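Local coordinates for probable ribosomal RNA small subunit methyltransferase (Thermus thermophilus, PDB 3DMH), which methylates the exocyclic N2 of a guanosine in 16S ribosomal RNA, using S-adenosylmethionine as the methyl donor, at residues Ala154-Gly159 with Leu173-Glu178. Residues are numbered along the deposited sequence; the frame is centred on the assembly and turned at random.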
loop_
_atom_site.group_PDB
_atom_site.type_symbol
_atom_site.label_atom_id
_atom_site.label_comp_id
_atom_site.label_asym_id
_atom_site.label_seq_id
_atom_site.Cartn_x
_atom_site.Cartn_y
_atom_site.Cartn_z
ATOM N N ALA A 154 5.839 26.831 -3.963
ATOM C CA ALA A 154 6.724 27.371 -2.930
ATOM C C ALA A 154 8.061 26.632 -2.903
ATOM O O ALA A 154 9.115 27.230 -2.708
ATOM C CB ALA A 154 6.055 27.312 -1.568
ATOM N N LEU A 155 8.011 25.319 -3.125
ATOM C CA LEU A 155 9.225 24.505 -3.108
ATOM C C LEU A 155 10.138 24.740 -4.312
ATOM O O LEU A 155 11.364 24.666 -4.173
ATOM C CB LEU A 155 8.873 23.013 -3.017
ATOM C CG LEU A 155 8.371 22.475 -1.674
ATOM C CD1 LEU A 155 7.795 21.076 -1.863
ATOM C CD2 LEU A 155 9.480 22.466 -0.630
ATOM N N LEU A 156 9.537 24.994 -5.483
ATOM C CA LEU A 156 10.243 24.986 -6.781
ATOM C C LEU A 156 10.412 26.347 -7.469
ATOM O O LEU A 156 11.539 26.720 -7.830
ATOM C CB LEU A 156 9.531 24.052 -7.771
ATOM C CG LEU A 156 9.580 22.572 -7.417
ATOM C CD1 LEU A 156 8.398 21.851 -8.063
ATOM C CD2 LEU A 156 10.897 21.970 -7.854
ATOM N N GLY A 157 9.285 27.038 -7.695
ATOM C CA GLY A 157 9.220 28.259 -8.541
ATOM C C GLY A 157 7.929 28.370 -9.358
ATOM O O GLY A 157 6.847 28.007 -8.868
ATOM N N TYR A 158 8.034 28.848 -10.604
ATOM C CA TYR A 158 6.863 29.041 -11.479
ATOM C C TYR A 158 6.138 27.723 -11.686
ATOM O O TYR A 158 6.742 26.719 -12.073
ATOM C CB TYR A 158 7.266 29.635 -12.833
ATOM C CG TYR A 158 6.187 29.739 -13.922
ATOM C CD1 TYR A 158 5.327 30.845 -13.998
ATOM C CD2 TYR A 158 6.071 28.749 -14.907
ATOM C CE1 TYR A 158 4.359 30.963 -15.025
ATOM C CE2 TYR A 158 5.118 28.849 -15.932
ATOM C CZ TYR A 158 4.264 29.952 -15.989
ATOM O OH TYR A 158 3.331 30.032 -17.013
ATOM N N GLY A 159 4.846 27.740 -11.405
ATOM C CA GLY A 159 3.992 26.609 -11.698
ATOM C C GLY A 159 2.721 27.133 -12.307
ATOM O O GLY A 159 2.240 28.214 -11.929
ATOM N N LEU A 173 5.680 22.642 -13.343
ATOM C CA LEU A 173 6.509 23.541 -12.523
ATOM C C LEU A 173 7.994 23.450 -12.857
ATOM O O LEU A 173 8.458 22.430 -13.368
ATOM C CB LEU A 173 6.306 23.256 -11.024
ATOM C CG LEU A 173 4.891 23.286 -10.428
ATOM C CD1 LEU A 173 4.276 21.884 -10.357
ATOM C CD2 LEU A 173 4.934 23.886 -9.043
ATOM N N GLU A 174 8.727 24.526 -12.548
ATOM C CA GLU A 174 10.165 24.612 -12.812
ATOM C C GLU A 174 10.949 24.769 -11.506
ATOM O O GLU A 174 10.582 25.587 -10.661
ATOM C CB GLU A 174 10.455 25.813 -13.726
ATOM C CG GLU A 174 11.892 25.899 -14.179
ATOM C CD GLU A 174 12.155 27.060 -15.137
ATOM O OE1 GLU A 174 11.240 27.435 -15.903
ATOM O OE2 GLU A 174 13.282 27.588 -15.129
ATOM N N LYS A 175 12.034 24.009 -11.355
ATOM C CA LYS A 175 12.932 24.185 -10.210
ATOM C C LYS A 175 13.779 25.434 -10.436
ATOM O O LYS A 175 14.631 25.472 -11.328
ATOM C CB LYS A 175 13.834 22.965 -10.001
ATOM C CG LYS A 175 14.646 23.035 -8.702
ATOM C CD LYS A 175 15.392 21.741 -8.437
ATOM C CE LYS A 175 16.343 21.875 -7.272
ATOM N NZ LYS A 175 16.969 20.573 -6.918
ATOM N N GLU A 176 13.525 26.450 -9.623
ATOM C CA GLU A 176 14.222 27.737 -9.751
ATOM C C GLU A 176 15.045 28.045 -8.500
ATOM O O GLU A 176 15.826 29.018 -8.455
ATOM C CB GLU A 176 13.216 28.862 -10.031
ATOM C CG GLU A 176 12.449 28.717 -11.341
ATOM C CD GLU A 176 11.680 29.972 -11.721
ATOM O OE1 GLU A 176 12.305 30.899 -12.266
ATOM O OE2 GLU A 176 10.455 30.034 -11.482
ATOM N N LYS A 177 14.862 27.208 -7.486
ATOM C CA LYS A 177 15.497 27.387 -6.187
ATOM C C LYS A 177 15.975 26.057 -5.609
ATOM O O LYS A 177 15.527 24.981 -6.028
ATOM C CB LYS A 177 14.530 28.065 -5.205
ATOM C CG LYS A 177 13.498 27.118 -4.606
ATOM C CD LYS A 177 12.551 27.822 -3.653
ATOM C CE LYS A 177 11.526 28.659 -4.401
ATOM N NZ LYS A 177 10.701 29.414 -3.426
ATOM N N GLU A 178 16.861 26.145 -4.624
ATOM C CA GLU A 178 17.415 24.969 -3.970
ATOM C C GLU A 178 16.357 24.227 -3.166
ATOM O O GLU A 178 15.553 24.839 -2.458
ATOM C CB GLU A 178 18.582 25.369 -3.062
ATOM C CG GLU A 178 19.832 24.536 -3.299
ATOM C CD GLU A 178 20.303 24.603 -4.746
ATOM O OE1 GLU A 178 20.260 23.558 -5.428
ATOM O OE2 GLU A 178 20.697 25.703 -5.204
HETATM O O HOH W 1 13.786 22.973 -5.196
HETATM O O HOH W 2 13.134 24.874 -1.945
#
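Glu176 grips the turn after helix 145-156 at two points. Its backbone N donates to Leu156 O at 2.7 Å, while its carboxylate reaches back so that OE2 accepts Tyr158 N at 2.8 Å in a nearly straight bond (N-H...O 163°). The chain of Lys177, bent at chi3 (75°), passes CG and CD beside Leu155 O and delivers NZ to Ala154 O at 2.8 Å, in the last turn of the helix. A water extends this polar edge, linking Leu155 O to Lys177 O. Where strand 159-165 starts beside the end of strand 168-174, Glu174 N donates to Tyr158 O at 3.0 Å, next to the non-hydrogen-bonded antiparallel pair Gly159-Leu173.

Between these polar ends, the side chain of Leu156 crosses those of Leu173 and Lys175 at about a right angle, CD1 meeting Leu173 CB (3.9 Å) and CD2 Lys175 CB (3.8 Å). Leu135 and Ala126 continue this apolar patch, whereas Lys175 NZ turns to the carbonyls of Leu129 and Ala126. An alanine in place of Leu156 would probably open a gap between Leu173 and the aliphatic part of Lys175. At Gly157, phi is 144°, and a CB would jam against Leu156 O and collide with Glu176 OE2. In this Rossmann-like N-terminal domain, remote from cofactor and guanosine, complementary polar groups thus tie helix end and turn to the segment following strand 168-174: carbonyls meet backbone N-H groups and a lysine, a turn N-H meets a carboxylate.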